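Local coordinates for molybdopterin-guanine dinucleotide biosynthesis protein B (mobB) (PDB 2F1R) that probably binds GTP and takes part in the biosynthesis of the molybdopterin-guanine dinucleotide form of the molybdenum cofactor, at residues D84-Y89 with A107-I112; L5-T10 with T17-M22; H123-R128 with D139-F144; V133-V138 with W143-E148. One frame throughout, in Å; residues are numbered along the deposited sequence.

Contact 1: residues D84-Y89 with A107-I112; sequences DLDWIY and AGKDRI
Lys109 leaves its backbone with CG beside the backbone N (chi1 -55°) and its chain bends at chi2, after which CD, CE and NZ run straight out toward the helix that begins at Leu85. Asp86 also carries its CG on the side of its own N, and the two side chains meet at an oblique angle. Lys109 NZ reaches Asp86 OD1 at 2.8 Å, on the syn side of the carboxylate and 17° out of its plane, a hydrogen-bonded salt bridge. Beside this charged pair, Leu85 CD1 sits 3.8 Å from Ala107 CB and 4.1 Å from Lys109 CG, so the lysine offers methylene to the leucine and charge to the aspartate. In the P-loop NTPase fold of this family, the contact joins the start of helix 85-93 to the loop leading into strand 111-114 of the central parallel sheet. Leucine suits the inward side of the helix, where it also packs on Thr101 and Phe104; aspartate suits the exposed first turn. Asp84 is the N-cap, its OD1 accepting from Trp87 N at 3.2 Å and more weakly from Asp86 N. The lysine's own backbone is held from the strand: Arg111 NE and NH2 both donate to Lys109 O, at 2.7 Å and 3.1 Å, with that oxygen in the guanidinium plane. Arg111 NH1 donates a hydrogen bond to Phe124 O.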
# COMPACT_ATOMS: atom_id res chain seq x y z
N ASP A 84 -14.79 -4.55 -1.20
CA ASP A 84 -14.86 -5.63 -2.15
C ASP A 84 -13.56 -6.43 -2.14
O ASP A 84 -12.55 -6.01 -2.73
CB ASP A 84 -15.14 -5.07 -3.54
CG ASP A 84 -15.48 -6.15 -4.55
OD1 ASP A 84 -14.99 -7.26 -4.38
OD2 ASP A 84 -16.19 -5.86 -5.53
N LEU A 85 -13.58 -7.57 -1.45
CA LEU A 85 -12.41 -8.41 -1.31
C LEU A 85 -11.82 -8.91 -2.64
O LEU A 85 -10.61 -9.08 -2.75
CB LEU A 85 -12.71 -9.61 -0.40
CG LEU A 85 -12.61 -9.43 1.10
CD1 LEU A 85 -13.01 -10.74 1.84
CD2 LEU A 85 -11.18 -8.96 1.51
N ASP A 86 -12.66 -9.18 -3.62
CA ASP A 86 -12.19 -9.67 -4.91
C ASP A 86 -11.50 -8.60 -5.71
O ASP A 86 -10.53 -8.92 -6.44
CB ASP A 86 -13.34 -10.21 -5.75
CG ASP A 86 -14.11 -11.35 -5.06
OD1 ASP A 86 -13.49 -12.26 -4.43
OD2 ASP A 86 -15.36 -11.32 -5.18
N TRP A 87 -12.01 -7.37 -5.63
CA TRP A 87 -11.38 -6.20 -6.23
C TRP A 87 -10.03 -5.98 -5.56
O TRP A 87 -9.07 -5.69 -6.22
CB TRP A 87 -12.27 -4.94 -6.05
CG TRP A 87 -11.81 -3.72 -6.76
CD1 TRP A 87 -12.13 -3.37 -8.04
CD2 TRP A 87 -10.94 -2.67 -6.27
NE1 TRP A 87 -11.54 -2.17 -8.37
CE2 TRP A 87 -10.80 -1.72 -7.31
CE3 TRP A 87 -10.27 -2.44 -5.06
CZ2 TRP A 87 -10.01 -0.56 -7.18
CZ3 TRP A 87 -9.48 -1.28 -4.94
CH2 TRP A 87 -9.36 -0.38 -5.99
N ILE A 88 -9.96 -6.15 -4.24
CA ILE A 88 -8.68 -5.99 -3.53
C ILE A 88 -7.69 -7.09 -3.94
O ILE A 88 -6.56 -6.77 -4.27
CB ILE A 88 -8.84 -5.92 -2.00
CG1 ILE A 88 -9.69 -4.73 -1.57
CG2 ILE A 88 -7.48 -5.76 -1.30
CD1 ILE A 88 -10.23 -4.84 -0.09
N TYR A 89 -8.12 -8.35 -3.89
CA TYR A 89 -7.33 -9.50 -4.37
C TYR A 89 -6.72 -9.25 -5.77
O TYR A 89 -5.49 -9.40 -5.96
CB TYR A 89 -8.17 -10.80 -4.35
CG TYR A 89 -7.36 -12.05 -4.62
CD1 TYR A 89 -6.78 -12.77 -3.56
CD2 TYR A 89 -7.14 -12.51 -5.95
CE1 TYR A 89 -6.00 -13.90 -3.82
CE2 TYR A 89 -6.35 -13.63 -6.20
CZ TYR A 89 -5.80 -14.33 -5.13
OH TYR A 89 -5.02 -15.47 -5.38
N ALA A 107 -18.64 -11.35 3.72
CA ALA A 107 -18.22 -11.61 2.35
C ALA A 107 -18.34 -13.05 1.93
O ALA A 107 -18.18 -13.34 0.72
CB ALA A 107 -16.80 -11.08 2.11
N GLY A 108 -18.63 -13.96 2.89
CA GLY A 108 -18.91 -15.37 2.57
C GLY A 108 -17.73 -16.27 2.21
O GLY A 108 -17.94 -17.39 1.77
N LYS A 109 -16.49 -15.80 2.40
CA LYS A 109 -15.32 -16.68 2.22
C LYS A 109 -15.31 -17.79 3.25
O LYS A 109 -15.81 -17.59 4.37
CB LYS A 109 -13.99 -15.90 2.32
CG LYS A 109 -13.82 -14.73 1.41
CD LYS A 109 -13.96 -15.10 -0.11
CE LYS A 109 -13.59 -13.89 -0.96
NZ LYS A 109 -14.05 -14.09 -2.35
N ASP A 110 -14.74 -18.96 2.92
CA ASP A 110 -14.48 -19.99 3.93
C ASP A 110 -13.87 -19.33 5.17
O ASP A 110 -13.10 -18.40 5.00
CB ASP A 110 -13.46 -20.99 3.40
CG ASP A 110 -14.02 -21.82 2.23
OD1 ASP A 110 -15.21 -21.62 1.88
OD2 ASP A 110 -13.24 -22.63 1.67
N ARG A 111 -14.15 -19.82 6.39
CA ARG A 111 -13.71 -19.13 7.61
C ARG A 111 -13.33 -20.07 8.73
O ARG A 111 -13.92 -21.15 8.90
CB ARG A 111 -14.80 -18.15 8.15
CG ARG A 111 -16.13 -18.78 8.72
CD ARG A 111 -17.26 -18.90 7.65
NE ARG A 111 -17.20 -17.78 6.70
CZ ARG A 111 -17.79 -16.61 6.88
NH1 ARG A 111 -18.56 -16.41 7.94
NH2 ARG A 111 -17.67 -15.68 5.97
N ILE A 112 -12.37 -19.60 9.53
CA ILE A 112 -12.16 -20.12 10.86
C ILE A 112 -12.82 -19.19 11.83
O ILE A 112 -12.61 -17.97 11.76
CB ILE A 112 -10.65 -20.32 11.13
CG1 ILE A 112 -10.08 -21.36 10.13
CG2 ILE A 112 -10.41 -20.73 12.60
CD1 ILE A 112 -8.59 -21.68 10.35

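Contact 2: residues L5-T10 with T17-M22; sequences LSIVGT and TLITRM
This is a buried, wholly apolar contact between a strand and the helix that follows it, in the strand-loop-helix unit that opens the P-loop NTPase fold. Strand 4-9 is an inner strand of the parallel sheet, and helix 12-28 packs against one of its faces. The end of the strand, the short loop and the first turn of the helix, from Gly9 to Thr16, fit a Walker A pattern, consistent with a phosphate site there. Ile7 carries the strand's side of the contact and points at the helix, its CA 8.1 Å from that of Ile19. Its two branches divide the work. Chi1 of -54° sets CG1 beside the backbone N and leaves CG2 opposite it; CG2 faces Leu18 and CG1 turns to Ile19. The two isoleucine side chains lie alongside each other, running opposite ways. Branched aliphatic residues suit this place because they fill the layer between sheet and helix without bringing polar atoms into it. Ile100 of the neighbouring strand 98-102 touches both isoleucines, and Val114 lies against Leu18, so the helix covers several strands. The methyl Leu18 CD2 comes to 4.2 Å from Ile7 CG2. Closer still, Ile19 CG1 lies 4.0 Å from Ile7 CG1.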
# COMPACT_ATOMS: atom_id res chain seq x y z
N LEU A 5 -8.84 -16.99 3.16
CA LEU A 5 -9.41 -17.50 4.38
C LEU A 5 -9.74 -16.37 5.34
O LEU A 5 -8.84 -15.56 5.71
CB LEU A 5 -8.40 -18.43 5.04
CG LEU A 5 -8.73 -19.20 6.30
CD1 LEU A 5 -9.80 -20.22 6.01
CD2 LEU A 5 -7.48 -19.83 6.85
N SER A 6 -10.99 -16.32 5.80
CA SER A 6 -11.36 -15.35 6.82
C SER A 6 -11.19 -15.82 8.25
O SER A 6 -11.59 -16.94 8.60
CB SER A 6 -12.81 -14.97 6.65
OG SER A 6 -12.99 -14.43 5.37
N ILE A 7 -10.68 -14.95 9.11
CA ILE A 7 -10.62 -15.25 10.53
C ILE A 7 -11.69 -14.36 11.15
O ILE A 7 -11.55 -13.15 11.19
CB ILE A 7 -9.19 -14.99 11.14
CG1 ILE A 7 -8.11 -15.73 10.36
CG2 ILE A 7 -9.10 -15.31 12.67
CD1 ILE A 7 -8.27 -17.25 10.26
N VAL A 8 -12.79 -14.97 11.59
CA VAL A 8 -13.92 -14.24 12.06
C VAL A 8 -14.20 -14.58 13.53
O VAL A 8 -13.68 -15.58 14.06
CB VAL A 8 -15.19 -14.50 11.21
CG1 VAL A 8 -14.93 -14.16 9.70
CG2 VAL A 8 -15.70 -15.95 11.42
N GLY A 9 -15.03 -13.75 14.17
CA GLY A 9 -15.58 -14.11 15.46
C GLY A 9 -15.79 -12.93 16.41
O GLY A 9 -15.78 -11.78 15.99
N THR A 10 -15.91 -13.25 17.70
CA THR A 10 -16.38 -12.29 18.69
C THR A 10 -15.30 -11.52 19.46
O THR A 10 -15.60 -10.51 20.13
CB THR A 10 -17.34 -12.97 19.70
OG1 THR A 10 -16.63 -14.01 20.39
CG2 THR A 10 -18.58 -13.54 18.96
N THR A 17 -4.45 -11.92 17.63
CA THR A 17 -3.46 -12.78 18.28
C THR A 17 -3.27 -14.12 17.57
O THR A 17 -2.14 -14.57 17.41
CB THR A 17 -3.81 -12.97 19.79
OG1 THR A 17 -3.43 -11.79 20.48
CG2 THR A 17 -3.08 -14.19 20.42
N LEU A 18 -4.35 -14.79 17.20
CA LEU A 18 -4.21 -16.01 16.45
C LEU A 18 -3.39 -15.78 15.15
O LEU A 18 -2.53 -16.59 14.81
CB LEU A 18 -5.61 -16.55 16.10
CG LEU A 18 -5.59 -17.89 15.40
CD1 LEU A 18 -5.03 -18.99 16.28
CD2 LEU A 18 -6.99 -18.20 14.94
N ILE A 19 -3.70 -14.70 14.41
CA ILE A 19 -3.00 -14.39 13.12
C ILE A 19 -1.49 -14.22 13.33
O ILE A 19 -0.69 -14.88 12.67
CB ILE A 19 -3.65 -13.18 12.35
CG1 ILE A 19 -5.05 -13.58 11.87
CG2 ILE A 19 -2.84 -12.72 11.09
CD1 ILE A 19 -5.88 -12.41 11.40
N THR A 20 -1.12 -13.45 14.35
CA THR A 20 0.29 -13.12 14.54
C THR A 20 1.10 -14.32 15.10
O THR A 20 2.23 -14.54 14.68
CB THR A 20 0.51 -11.87 15.40
OG1 THR A 20 0.04 -12.14 16.71
CG2 THR A 20 -0.25 -10.69 14.82
N ARG A 21 0.50 -15.09 16.00
CA ARG A 21 1.12 -16.33 16.48
C ARG A 21 1.25 -17.36 15.38
O ARG A 21 2.24 -18.06 15.31
CB ARG A 21 0.34 -16.91 17.68
CG ARG A 21 0.65 -16.14 18.98
CD ARG A 21 0.10 -16.85 20.24
NE ARG A 21 -1.33 -17.11 20.06
CZ ARG A 21 -2.14 -17.78 20.89
NH1 ARG A 21 -1.68 -18.29 22.06
NH2 ARG A 21 -3.42 -17.94 20.53
N MET A 22 0.26 -17.48 14.50
CA MET A 22 0.41 -18.45 13.39
C MET A 22 1.46 -18.01 12.33
O MET A 22 2.20 -18.85 11.79
CB MET A 22 -0.93 -18.72 12.69
CG MET A 22 -2.00 -19.45 13.53
SD MET A 22 -3.40 -20.02 12.51
CE MET A 22 -3.93 -18.44 11.76

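Contact 3: residues H123-R128 with D139-F144; sequences HFRQGR and DGHKWF
Arg125 and His141 meet through one weak hydrogen bond at the protein surface. Arg125 NH2 donates to His141 NE2 at 3.3 Å, with an N-H...N angle of only 127°. The nitrogen arrives at the edge of the imidazole, in its plane, while the guanidinium plane is turned 34° from the ring; His141 CE1 is the next ring atom, 3.9 Å from Arg125 NH2. As an acceptor NE2 would have to be unprotonated, though so weak a bond does not settle the state of the ring. Arginine can span the gap because its chain is extended from CG to NE, and histidine suits the other side as a flat acceptor on a short side chain. The stronger partner of Arg125 NH2 is Glu122, which forms a salt bridge with it and probably does more than the histidine to orient the guanidinium. His141 packs on Ile129 and Val132. Further back, Gln126 NE2 donates to His123 O at 3.2 Å, bridging the loop on either side of Phe124 and Arg125. Gly140, just before the histidine, has a positive phi (92°) that suits glycine. The contact thus ties together two connecting loops of the parallel sheet in a P-loop NTPase fold, one entering strand 129-133 and the other entering edge strand 143-144.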
# COMPACT_ATOMS: atom_id res chain seq x y z
N HIS A 123 -23.63 -17.18 14.41
CA HIS A 123 -23.66 -15.83 13.83
C HIS A 123 -22.63 -15.65 12.73
O HIS A 123 -22.53 -14.56 12.18
CB HIS A 123 -23.37 -14.80 14.90
CG HIS A 123 -24.52 -14.60 15.82
ND1 HIS A 123 -25.67 -13.94 15.43
CD2 HIS A 123 -24.75 -15.06 17.08
CE1 HIS A 123 -26.54 -13.98 16.42
NE2 HIS A 123 -26.02 -14.67 17.42
N PHE A 124 -21.87 -16.72 12.44
CA PHE A 124 -20.82 -16.70 11.44
C PHE A 124 -20.97 -17.75 10.35
O PHE A 124 -19.99 -18.21 9.82
CB PHE A 124 -19.43 -16.76 12.12
CG PHE A 124 -19.23 -15.63 13.13
CD1 PHE A 124 -18.83 -14.37 12.71
CD2 PHE A 124 -19.54 -15.83 14.49
CE1 PHE A 124 -18.70 -13.31 13.63
CE2 PHE A 124 -19.41 -14.77 15.42
CZ PHE A 124 -18.99 -13.51 14.98
N ARG A 125 -22.22 -18.06 9.98
CA ARG A 125 -22.54 -19.02 8.95
C ARG A 125 -22.66 -18.47 7.52
O ARG A 125 -23.28 -19.10 6.68
CB ARG A 125 -23.86 -19.77 9.30
CG ARG A 125 -23.81 -20.50 10.63
CD ARG A 125 -25.02 -21.47 10.90
NE ARG A 125 -24.56 -22.37 11.97
CZ ARG A 125 -23.89 -23.53 11.79
NH1 ARG A 125 -23.66 -24.00 10.56
NH2 ARG A 125 -23.47 -24.24 12.84
N GLN A 126 -22.09 -17.29 7.24
CA GLN A 126 -22.22 -16.68 5.90
C GLN A 126 -21.36 -17.36 4.82
O GLN A 126 -21.62 -17.22 3.62
CB GLN A 126 -21.87 -15.19 5.97
CG GLN A 126 -22.76 -14.38 6.99
CD GLN A 126 -22.13 -14.28 8.38
OE1 GLN A 126 -21.17 -14.99 8.70
NE2 GLN A 126 -22.70 -13.43 9.22
N GLY A 127 -20.32 -18.06 5.24
CA GLY A 127 -19.54 -18.93 4.34
C GLY A 127 -19.28 -20.26 4.99
O GLY A 127 -19.78 -20.51 6.09
N ARG A 128 -18.48 -21.09 4.34
CA ARG A 128 -18.15 -22.41 4.89
C ARG A 128 -17.24 -22.36 6.12
O ARG A 128 -16.15 -21.76 6.07
CB ARG A 128 -17.51 -23.29 3.81
CG ARG A 128 -17.57 -24.75 4.16
CD ARG A 128 -17.31 -25.64 2.93
NE ARG A 128 -16.02 -26.29 3.08
CZ ARG A 128 -15.01 -26.19 2.22
NH1 ARG A 128 -15.13 -25.47 1.10
NH2 ARG A 128 -13.87 -26.84 2.50
N ASP A 139 -19.56 -28.61 19.12
CA ASP A 139 -20.06 -29.72 18.29
C ASP A 139 -20.29 -29.34 16.83
O ASP A 139 -20.68 -28.21 16.52
CB ASP A 139 -21.39 -30.24 18.85
CG ASP A 139 -21.26 -30.73 20.30
OD1 ASP A 139 -20.32 -31.53 20.60
OD2 ASP A 139 -22.11 -30.32 21.13
N GLY A 140 -20.08 -30.30 15.95
CA GLY A 140 -20.55 -30.20 14.58
C GLY A 140 -19.52 -29.59 13.66
O GLY A 140 -19.81 -29.42 12.48
N HIS A 141 -18.32 -29.32 14.19
CA HIS A 141 -17.22 -28.69 13.46
C HIS A 141 -15.87 -29.17 13.94
O HIS A 141 -15.72 -29.50 15.13
CB HIS A 141 -17.22 -27.16 13.64
CG HIS A 141 -18.48 -26.50 13.22
ND1 HIS A 141 -18.78 -26.26 11.89
CD2 HIS A 141 -19.53 -26.05 13.94
CE1 HIS A 141 -19.96 -25.68 11.82
NE2 HIS A 141 -20.43 -25.53 13.04
N LYS A 142 -14.89 -29.13 13.04
CA LYS A 142 -13.49 -29.28 13.42
C LYS A 142 -13.16 -28.24 14.52
O LYS A 142 -13.51 -27.07 14.40
CB LYS A 142 -12.60 -29.08 12.20
CG LYS A 142 -11.17 -29.40 12.41
CD LYS A 142 -10.82 -30.78 11.89
CE LYS A 142 -9.56 -31.33 12.62
NZ LYS A 142 -8.31 -31.06 11.88
N TRP A 143 -12.50 -28.67 15.59
CA TRP A 143 -12.40 -27.83 16.78
C TRP A 143 -10.98 -27.79 17.30
O TRP A 143 -10.34 -28.82 17.39
CB TRP A 143 -13.39 -28.30 17.88
CG TRP A 143 -13.07 -27.72 19.24
CD1 TRP A 143 -13.11 -26.38 19.61
CD2 TRP A 143 -12.65 -28.44 20.42
NE1 TRP A 143 -12.72 -26.24 20.92
CE2 TRP A 143 -12.45 -27.48 21.44
CE3 TRP A 143 -12.42 -29.79 20.70
CZ2 TRP A 143 -12.02 -27.83 22.74
CZ3 TRP A 143 -11.98 -30.15 21.98
CH2 TRP A 143 -11.80 -29.15 23.00
N PHE A 144 -10.50 -26.60 17.62
CA PHE A 144 -9.23 -26.38 18.29
C PHE A 144 -9.47 -25.44 19.47
O PHE A 144 -10.41 -24.64 19.46
CB PHE A 144 -8.22 -25.69 17.33
CG PHE A 144 -7.94 -26.48 16.07
CD1 PHE A 144 -7.02 -27.55 16.07
CD2 PHE A 144 -8.62 -26.18 14.91
CE1 PHE A 144 -6.79 -28.31 14.92
CE2 PHE A 144 -8.38 -26.93 13.77
CZ PHE A 144 -7.48 -27.99 13.77

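Contact 4: residues V133-V138 with W143-E148; sequences VCDERV and WFRRDE
Trp143 lays one face of its indole against the backbone of Arg137, whose CA lies 3.7 Å from the centroid of the six-membered ring, close to its normal, a CH-pi contact. The Arg137 side chain runs across the ring, CB by CH2, and Trp143 CE3 lies over one face of its guanidinium, whose plane is turned 61° from the indole. Val138 N lies over the same indole face as Arg137 CA, toward the rim. With CG anti to the backbone N (chi1 165°), the ring swings across to the loop after strand 129-133, and Trp143 NE1 donates to Cys134 O at 2.6 Å, that oxygen lying near the ring plane. Tryptophan suits the place by combining a broad apolar face with one N-H donor. Alongside, the two backbones pair in parallel: Val133 bridges Phe144, and Cys134 N donates to Phe144 O at 2.9 Å, so that strand 143-144 closes the edge of the P-loop NTPase sheet. Val133 CG1 packs on Arg146, 3.7 Å from its CD. Arg146 bends at chi2 and chi3 and brings one face of its guanidinium against the Asp135 carboxylate; the planes are stacked 25° apart, and Asp135 OD2 stands 3.8 Å from Arg146 NH2, a long salt bridge in which no N-H points at the oxygen. Asp135 OD1 accepts weakly from Arg146 N and lies 3.1 Å from Asp147 OD1. Two carboxylates so close would be expected to repel, and the nearby positive charges of Arg145 and Arg146 probably offset this, perhaps with a raised proton affinity at one acid.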
# COMPACT_ATOMS: atom_id res chain seq x y z
N VAL A 133 -12.45 -22.16 16.66
CA VAL A 133 -11.47 -22.02 17.75
C VAL A 133 -12.18 -21.53 19.03
O VAL A 133 -12.76 -20.46 19.06
CB VAL A 133 -10.32 -21.11 17.35
CG1 VAL A 133 -9.34 -20.94 18.50
CG2 VAL A 133 -9.62 -21.70 16.12
N CYS A 134 -12.15 -22.36 20.07
CA CYS A 134 -12.91 -22.11 21.28
C CYS A 134 -12.30 -22.95 22.41
O CYS A 134 -11.98 -24.14 22.23
CB CYS A 134 -14.36 -22.49 21.05
SG CYS A 134 -15.43 -22.05 22.44
N ASP A 135 -12.08 -22.35 23.56
CA ASP A 135 -11.56 -23.12 24.72
C ASP A 135 -12.47 -24.24 25.24
O ASP A 135 -12.01 -25.24 25.80
CB ASP A 135 -11.12 -22.16 25.83
CG ASP A 135 -9.74 -21.55 25.55
OD1 ASP A 135 -8.90 -22.22 24.91
OD2 ASP A 135 -9.48 -20.42 25.98
N GLU A 136 -13.75 -24.05 25.04
CA GLU A 136 -14.78 -25.02 25.33
C GLU A 136 -15.07 -25.81 24.04
O GLU A 136 -15.20 -25.22 22.95
CB GLU A 136 -16.05 -24.28 25.77
CG GLU A 136 -17.11 -25.21 26.31
CD GLU A 136 -18.42 -24.51 26.67
OE1 GLU A 136 -19.36 -25.29 26.88
OE2 GLU A 136 -18.52 -23.24 26.70
N ARG A 137 -15.17 -27.13 24.16
CA ARG A 137 -15.55 -27.96 23.04
C ARG A 137 -16.82 -27.51 22.34
O ARG A 137 -17.81 -27.14 22.97
CB ARG A 137 -15.60 -29.45 23.43
CG ARG A 137 -16.50 -30.35 22.59
CD ARG A 137 -16.46 -31.85 23.11
NE ARG A 137 -15.19 -32.48 22.72
CZ ARG A 137 -14.99 -33.02 21.52
NH1 ARG A 137 -16.00 -33.02 20.62
NH2 ARG A 137 -13.81 -33.57 21.21
N VAL A 138 -16.76 -27.53 21.02
CA VAL A 138 -17.85 -27.15 20.17
C VAL A 138 -18.26 -28.40 19.32
O VAL A 138 -17.39 -29.13 18.87
CB VAL A 138 -17.39 -25.95 19.30
CG1 VAL A 138 -18.14 -25.84 18.00
CG2 VAL A 138 -17.47 -24.60 20.14
N TRP A 143 -12.50 -28.67 15.59
CA TRP A 143 -12.40 -27.83 16.78
C TRP A 143 -10.98 -27.79 17.30
O TRP A 143 -10.34 -28.82 17.39
CB TRP A 143 -13.39 -28.30 17.88
CG TRP A 143 -13.07 -27.72 19.24
CD1 TRP A 143 -13.11 -26.38 19.61
CD2 TRP A 143 -12.65 -28.44 20.42
NE1 TRP A 143 -12.72 -26.24 20.92
CE2 TRP A 143 -12.45 -27.48 21.44
CE3 TRP A 143 -12.42 -29.79 20.70
CZ2 TRP A 143 -12.02 -27.83 22.74
CZ3 TRP A 143 -11.98 -30.15 21.98
CH2 TRP A 143 -11.80 -29.15 23.00
N PHE A 144 -10.50 -26.60 17.62
CA PHE A 144 -9.23 -26.38 18.29
C PHE A 144 -9.47 -25.44 19.47
O PHE A 144 -10.41 -24.64 19.46
CB PHE A 144 -8.22 -25.69 17.33
CG PHE A 144 -7.94 -26.48 16.07
CD1 PHE A 144 -7.02 -27.55 16.07
CD2 PHE A 144 -8.62 -26.18 14.91
CE1 PHE A 144 -6.79 -28.31 14.92
CE2 PHE A 144 -8.38 -26.93 13.77
CZ PHE A 144 -7.48 -27.99 13.77
N ARG A 145 -8.64 -25.55 20.47
CA ARG A 145 -8.58 -24.55 21.54
C ARG A 145 -7.74 -23.34 21.10
O ARG A 145 -6.92 -23.47 20.23
CB ARG A 145 -7.98 -25.18 22.80
CG ARG A 145 -8.78 -26.35 23.35
CD ARG A 145 -8.01 -27.12 24.40
NE ARG A 145 -7.56 -26.28 25.50
CZ ARG A 145 -7.29 -26.74 26.73
NH1 ARG A 145 -7.48 -28.04 27.02
NH2 ARG A 145 -6.87 -25.90 27.68
N ARG A 146 -7.95 -22.19 21.74
CA ARG A 146 -7.23 -20.91 21.44
C ARG A 146 -5.70 -21.06 21.34
O ARG A 146 -5.05 -20.45 20.50
CB ARG A 146 -7.57 -19.84 22.50
CG ARG A 146 -8.44 -18.61 22.10
CD ARG A 146 -9.90 -18.84 21.45
NE ARG A 146 -10.94 -19.44 22.29
CZ ARG A 146 -11.70 -18.82 23.22
NH1 ARG A 146 -11.57 -17.51 23.47
NH2 ARG A 146 -12.59 -19.53 23.91
N ASP A 147 -5.15 -21.92 22.19
CA ASP A 147 -3.72 -22.12 22.38
C ASP A 147 -3.02 -23.01 21.35
O ASP A 147 -1.80 -23.14 21.34
CB ASP A 147 -3.51 -22.76 23.79
CG ASP A 147 -4.77 -23.55 24.31
OD1 ASP A 147 -5.88 -22.93 24.50
OD2 ASP A 147 -4.65 -24.79 24.60
N GLU A 148 -3.79 -23.67 20.49
CA GLU A 148 -3.23 -24.74 19.68
C GLU A 148 -2.73 -24.18 18.32
O GLU A 148 -3.07 -24.69 17.24
CB GLU A 148 -4.28 -25.85 19.49
CG GLU A 148 -4.61 -26.70 20.72
CD GLU A 148 -5.54 -27.86 20.36
OE1 GLU A 148 -6.74 -27.61 20.17
OE2 GLU A 148 -5.09 -29.01 20.26

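Overall arrangement
All four contacts attach to one parallel sheet. Contacts 1 and 2 lie about 14 Å apart between centres and meet where strands 111-114 and 4-9 are neighbours: Ile112 N lies 2.9 Å from Ser6 O. Contact 3 joins contact 1 through Arg111 N and Arg128 O, 2.8 Å apart, and reaches contact 2 through the Phe124 ring, whose CZ lies 3.5 Å from Gly9 CA, beside the presumed phosphate-binding loop. Contacts 3 and 4 share Trp143 and Phe144, using the edge strand in different ways, with centres about 12 Å apart. Contact 4 comes back to the helix of contact 2 where Arg21 NH2 approaches Arg146 O.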